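Local coordinates for protein NADPH-quinone reductase (Pediococcus pentosaceus ATCC 25745, PDB 3HA2) that probably reduces quinones with NAD(P)H through a bound FMN, as a flavoprotein oxidoreductase whose flavodoxin-like part makes up this chain, at residues Met1-Ala13 / Ile25-Val37. Residues are numbered along the deposited sequence; the frame is centred on the assembly and turned at random.
Sequences MQTLIIVAHPELA and IENFSNVTWHPLV
Strands 3-7 and 31-35 are the two parallel strands of the first beta-alpha-beta unit of the flavodoxin-like fold: helix 18-25 makes the connection, strand 31-35 forms the sheet edge within the chain, and strand 54-60 flanks 3-7 on its other side. The axes of the two short strand segments come within 4.7 Å. Six backbone hydrogen bonds fix the register; Thr3 N, Ile5 N and Val7 N donate to Asn30 O, Thr32 O and His34 O, while Thr32 N, His34 N and Leu36 N return bonds to Thr3 O, Ile5 O and Val7 O. On the face bearing Val7 and Trp33, Val7 CG2 stands over the six-membered ring of the indole, 3.4 Å from its centroid and 3° off the normal, a CH-pi contact. Trp33 CG lies anti to the backbone N (chi1 176°), which swings the indole across Val7; Tyr160 of helix 150-165 also touches it. With an alanine here, Val7 CG2 would probably lose its aromatic partner and a gap open beside Tyr160. Nearby, Ile5 CD1 meets Val31 CG1 at 3.4 Å, tighter than usual for carbons. The other face carries Leu4 CD1, 3.7 Å from His34 CB, and Ile6 CD1 at the imidazole edge; His34 NE2 is hydrogen-bonded to Glu45 OE2. Before the strands begin, the side-chain amide of Asn30 extends the pairing: ND2 donates to Met1 O at 2.7 Å, nearly in line with the carbonyl (173°).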
loop_
_atom_site.group_PDB
_atom_site.type_symbol
_atom_site.label_atom_id
_atom_site.label_comp_id
_atom_site.label_asym_id
_atom_site.label_seq_id
_atom_site.Cartn_x
_atom_site.Cartn_y
_atom_site.Cartn_z
HETATM N N MSE A 1 -17.583 -15.120 -19.379
HETATM C CA MSE A 1 -16.838 -14.194 -18.484
HETATM C C MSE A 1 -15.362 -14.319 -18.766
HETATM O O MSE A 1 -14.817 -15.425 -18.822
HETATM C CB MSE A 1 -17.087 -14.536 -17.018
HETATM C CG MSE A 1 -16.452 -13.549 -16.045
HETATM SE SE MSE A 1 -16.397 -14.262 -14.241
HETATM C CE MSE A 1 -15.295 -15.840 -14.578
ATOM N N GLN A 2 -14.719 -13.172 -18.937
ATOM C CA GLN A 2 -13.292 -13.119 -19.183
ATOM C C GLN A 2 -12.606 -12.619 -17.914
ATOM O O GLN A 2 -13.055 -11.639 -17.292
ATOM C CB GLN A 2 -12.985 -12.186 -20.365
ATOM C CG GLN A 2 -13.800 -12.468 -21.639
ATOM C CD GLN A 2 -13.516 -13.836 -22.241
ATOM O OE1 GLN A 2 -12.364 -14.187 -22.482
ATOM N NE2 GLN A 2 -14.573 -14.607 -22.509
ATOM N N THR A 3 -11.520 -13.289 -17.545
ATOM C CA THR A 3 -10.773 -12.955 -16.325
ATOM C C THR A 3 -9.346 -12.556 -16.656
ATOM O O THR A 3 -8.674 -13.211 -17.457
ATOM C CB THR A 3 -10.743 -14.161 -15.359
ATOM O OG1 THR A 3 -12.082 -14.554 -15.056
ATOM C CG2 THR A 3 -10.019 -13.830 -14.061
ATOM N N LEU A 4 -8.902 -11.462 -16.034
ATOM C CA LEU A 4 -7.546 -10.976 -16.178
ATOM C C LEU A 4 -6.841 -11.144 -14.843
ATOM O O LEU A 4 -7.300 -10.623 -13.822
ATOM C CB LEU A 4 -7.567 -9.472 -16.555
ATOM C CG LEU A 4 -6.221 -8.753 -16.693
ATOM C CD1 LEU A 4 -5.336 -9.391 -17.787
ATOM C CD2 LEU A 4 -6.448 -7.262 -16.976
ATOM N N ILE A 5 -5.723 -11.866 -14.851
ATOM C CA ILE A 5 -4.926 -12.037 -13.644
ATOM C C ILE A 5 -3.656 -11.191 -13.764
ATOM O O ILE A 5 -2.780 -11.479 -14.583
ATOM C CB ILE A 5 -4.611 -13.515 -13.373
ATOM C CG1 ILE A 5 -5.913 -14.344 -13.360
ATOM C CG2 ILE A 5 -3.869 -13.672 -12.024
ATOM C CD1 ILE A 5 -5.645 -15.829 -13.284
ATOM N N ILE A 6 -3.594 -10.137 -12.948
ATOM C CA ILE A 6 -2.425 -9.253 -12.876
ATOM C C ILE A 6 -1.448 -9.860 -11.877
ATOM O O ILE A 6 -1.701 -9.863 -10.663
ATOM C CB ILE A 6 -2.789 -7.835 -12.366
ATOM C CG1 ILE A 6 -3.918 -7.204 -13.197
ATOM C CG2 ILE A 6 -1.528 -6.935 -12.343
ATOM C CD1 ILE A 6 -3.615 -7.097 -14.681
ATOM N N VAL A 7 -0.361 -10.396 -12.405
ATOM C CA VAL A 7 0.603 -11.146 -11.608
ATOM C C VAL A 7 1.730 -10.203 -11.243
ATOM O O VAL A 7 2.592 -9.892 -12.077
ATOM C CB VAL A 7 1.123 -12.380 -12.375
ATOM C CG1 VAL A 7 2.126 -13.187 -11.533
ATOM C CG2 VAL A 7 -0.043 -13.257 -12.781
ATOM N N ALA A 8 1.700 -9.736 -9.999
ATOM C CA ALA A 8 2.622 -8.713 -9.533
ATOM C C ALA A 8 3.623 -9.283 -8.548
ATOM O O ALA A 8 3.806 -8.738 -7.467
ATOM C CB ALA A 8 1.864 -7.539 -8.906
ATOM N N HIS A 9 4.228 -10.412 -8.893
ATOM C CA HIS A 9 5.362 -10.902 -8.114
ATOM C C HIS A 9 6.584 -10.177 -8.660
ATOM O O HIS A 9 6.803 -10.194 -9.876
ATOM C CB HIS A 9 5.514 -12.405 -8.234
ATOM C CG HIS A 9 6.539 -12.972 -7.306
ATOM N ND1 HIS A 9 6.203 -13.719 -6.196
ATOM C CD2 HIS A 9 7.891 -12.893 -7.312
ATOM C CE1 HIS A 9 7.306 -14.077 -5.561
ATOM N NE2 HIS A 9 8.345 -13.596 -6.221
ATOM N N PRO A 10 7.365 -9.514 -7.778
ATOM C CA PRO A 10 8.457 -8.634 -8.210
ATOM C C PRO A 10 9.670 -9.366 -8.771
ATOM O O PRO A 10 10.495 -8.750 -9.446
ATOM C CB PRO A 10 8.859 -7.905 -6.922
ATOM C CG PRO A 10 7.795 -8.202 -5.941
ATOM C CD PRO A 10 7.261 -9.540 -6.310
ATOM N N GLU A 11 9.797 -10.656 -8.470
ATOM C CA GLU A 11 10.864 -11.473 -9.035
ATOM C C GLU A 11 10.274 -12.730 -9.654
ATOM O O GLU A 11 10.703 -13.847 -9.355
ATOM C CB GLU A 11 11.899 -11.837 -7.963
ATOM C CG GLU A 11 12.715 -10.661 -7.423
ATOM C CD GLU A 11 13.565 -9.979 -8.485
ATOM O OE1 GLU A 11 14.122 -10.681 -9.368
ATOM O OE2 GLU A 11 13.677 -8.730 -8.434
ATOM N N LEU A 12 9.294 -12.531 -10.532
ATOM C CA LEU A 12 8.523 -13.627 -11.122
ATOM C C LEU A 12 9.352 -14.807 -11.658
ATOM O O LEU A 12 9.013 -15.973 -11.408
ATOM C CB LEU A 12 7.607 -13.087 -12.222
ATOM C CG LEU A 12 6.512 -14.017 -12.738
ATOM C CD1 LEU A 12 5.634 -14.514 -11.588
ATOM C CD2 LEU A 12 5.671 -13.294 -13.770
ATOM N N ALA A 13 10.424 -14.498 -12.389
ATOM C CA ALA A 13 11.286 -15.519 -12.997
ATOM C C ALA A 13 11.908 -16.478 -11.971
ATOM O O ALA A 13 12.257 -17.616 -12.298
ATOM C CB ALA A 13 12.373 -14.859 -13.821
ATOM N N ILE A 25 -4.343 -22.597 -14.270
ATOM C CA ILE A 25 -5.320 -21.935 -15.130
ATOM C C ILE A 25 -4.927 -21.991 -16.615
ATOM O O ILE A 25 -5.587 -21.390 -17.459
ATOM C CB ILE A 25 -5.622 -20.475 -14.650
ATOM C CG1 ILE A 25 -4.332 -19.654 -14.484
ATOM C CG2 ILE A 25 -6.411 -20.511 -13.328
ATOM C CD1 ILE A 25 -3.848 -18.975 -15.743
ATOM N N GLU A 26 -3.873 -22.744 -16.923
ATOM C CA GLU A 26 -3.371 -22.840 -18.299
ATOM C C GLU A 26 -4.391 -23.341 -19.311
ATOM O O GLU A 26 -4.293 -23.027 -20.492
ATOM C CB GLU A 26 -2.094 -23.681 -18.367
ATOM C CG GLU A 26 -0.840 -22.820 -18.337
ATOM C CD GLU A 26 0.445 -23.626 -18.242
ATOM O OE1 GLU A 26 0.399 -24.874 -18.378
ATOM O OE2 GLU A 26 1.504 -22.989 -18.028
ATOM N N ASN A 27 -5.376 -24.101 -18.845
ATOM C CA ASN A 27 -6.353 -24.704 -19.739
ATOM C C ASN A 27 -7.639 -23.908 -19.918
ATOM O O ASN A 27 -8.487 -24.277 -20.734
ATOM C CB ASN A 27 -6.671 -26.131 -19.282
ATOM C CG ASN A 27 -5.420 -26.985 -19.154
ATOM O OD1 ASN A 27 -5.230 -27.678 -18.153
ATOM N ND2 ASN A 27 -4.553 -26.922 -20.159
ATOM N N PHE A 28 -7.792 -22.821 -19.163
ATOM C CA PHE A 28 -8.970 -21.970 -19.307
ATOM C C PHE A 28 -8.678 -20.823 -20.276
ATOM O O PHE A 28 -7.964 -19.884 -19.928
ATOM C CB PHE A 28 -9.423 -21.436 -17.941
ATOM C CG PHE A 28 -9.702 -22.518 -16.930
ATOM C CD1 PHE A 28 -10.857 -23.291 -17.014
ATOM C CD2 PHE A 28 -8.809 -22.764 -15.895
ATOM C CE1 PHE A 28 -11.111 -24.297 -16.085
ATOM C CE2 PHE A 28 -9.058 -23.768 -14.960
ATOM C CZ PHE A 28 -10.209 -24.533 -15.058
ATOM N N SER A 29 -9.236 -20.892 -21.486
ATOM C CA SER A 29 -8.915 -19.913 -22.522
ATOM C C SER A 29 -9.482 -18.511 -22.243
ATOM O O SER A 29 -9.020 -17.527 -22.824
ATOM C CB SER A 29 -9.322 -20.419 -23.910
ATOM O OG SER A 29 -10.729 -20.483 -24.031
ATOM N N ASN A 30 -10.460 -18.419 -21.347
ATOM C CA ASN A 30 -11.026 -17.120 -20.957
ATOM C C ASN A 30 -10.252 -16.420 -19.827
ATOM O O ASN A 30 -10.575 -15.276 -19.453
ATOM C CB ASN A 30 -12.507 -17.261 -20.597
ATOM C CG ASN A 30 -12.744 -18.192 -19.418
ATOM O OD1 ASN A 30 -11.996 -19.147 -19.192
ATOM N ND2 ASN A 30 -13.795 -17.907 -18.648
ATOM N N VAL A 31 -9.242 -17.110 -19.289
ATOM C CA VAL A 31 -8.362 -16.545 -18.253
ATOM C C VAL A 31 -7.042 -16.082 -18.871
ATOM O O VAL A 31 -6.375 -16.861 -19.557
ATOM C CB VAL A 31 -8.060 -17.565 -17.132
ATOM C CG1 VAL A 31 -7.112 -16.962 -16.127
ATOM C CG2 VAL A 31 -9.335 -17.993 -16.427
ATOM N N THR A 32 -6.684 -14.817 -18.631
ATOM C CA THR A 32 -5.453 -14.212 -19.154
ATOM C C THR A 32 -4.442 -14.039 -18.025
ATOM O O THR A 32 -4.685 -13.289 -17.060
ATOM C CB THR A 32 -5.736 -12.832 -19.845
ATOM O OG1 THR A 32 -6.584 -13.027 -20.980
ATOM C CG2 THR A 32 -4.437 -12.144 -20.334
ATOM N N TRP A 33 -3.327 -14.765 -18.131
ATOM C CA TRP A 33 -2.237 -14.659 -17.170
ATOM C C TRP A 33 -1.316 -13.506 -17.605
ATOM O O TRP A 33 -0.636 -13.596 -18.626
ATOM C CB TRP A 33 -1.498 -16.007 -17.105
ATOM C CG TRP A 33 -0.276 -16.047 -16.234
ATOM C CD1 TRP A 33 1.022 -15.822 -16.627
ATOM C CD2 TRP A 33 -0.225 -16.357 -14.837
ATOM N NE1 TRP A 33 1.871 -15.958 -15.550
ATOM C CE2 TRP A 33 1.134 -16.291 -14.442
ATOM C CE3 TRP A 33 -1.199 -16.676 -13.874
ATOM C CZ2 TRP A 33 1.550 -16.532 -13.122
ATOM C CZ3 TRP A 33 -0.789 -16.918 -12.564
ATOM C CH2 TRP A 33 0.582 -16.843 -12.199
ATOM N N HIS A 34 -1.319 -12.422 -16.835
ATOM C CA HIS A 34 -0.662 -11.181 -17.249
ATOM C C HIS A 34 0.392 -10.723 -16.256
ATOM O O HIS A 34 0.080 -9.990 -15.309
ATOM C CB HIS A 34 -1.672 -10.060 -17.489
ATOM C CG HIS A 34 -1.058 -8.822 -18.070
ATOM N ND1 HIS A 34 -0.478 -8.798 -19.322
ATOM C CD2 HIS A 34 -0.905 -7.578 -17.559
ATOM C CE1 HIS A 34 -0.013 -7.583 -19.566
ATOM N NE2 HIS A 34 -0.262 -6.823 -18.516
ATOM N N PRO A 35 1.645 -11.157 -16.462
ATOM C CA PRO A 35 2.714 -10.633 -15.609
ATOM C C PRO A 35 2.872 -9.119 -15.713
ATOM O O PRO A 35 2.843 -8.550 -16.813
ATOM C CB PRO A 35 3.967 -11.349 -16.126
ATOM C CG PRO A 35 3.452 -12.578 -16.797
ATOM C CD PRO A 35 2.149 -12.150 -17.424
ATOM N N LEU A 36 3.000 -8.478 -14.561
ATOM C CA LEU A 36 3.278 -7.064 -14.497
ATOM C C LEU A 36 4.781 -6.855 -14.663
ATOM O O LEU A 36 5.595 -7.360 -13.870
ATOM C CB LEU A 36 2.754 -6.516 -13.164
ATOM C CG LEU A 36 2.860 -5.048 -12.801
ATOM C CD1 LEU A 36 2.341 -4.162 -13.924
ATOM C CD2 LEU A 36 2.065 -4.810 -11.507
ATOM N N VAL A 37 5.159 -6.148 -15.722
ATOM C CA VAL A 37 6.574 -5.870 -15.979
ATOM C C VAL A 37 6.925 -4.440 -15.589
ATOM O O VAL A 37 6.057 -3.561 -15.567
ATOM C CB VAL A 37 6.967 -6.162 -17.433
ATOM C CG1 VAL A 37 6.766 -7.645 -17.738
ATOM C CG2 VAL A 37 6.164 -5.279 -18.417
#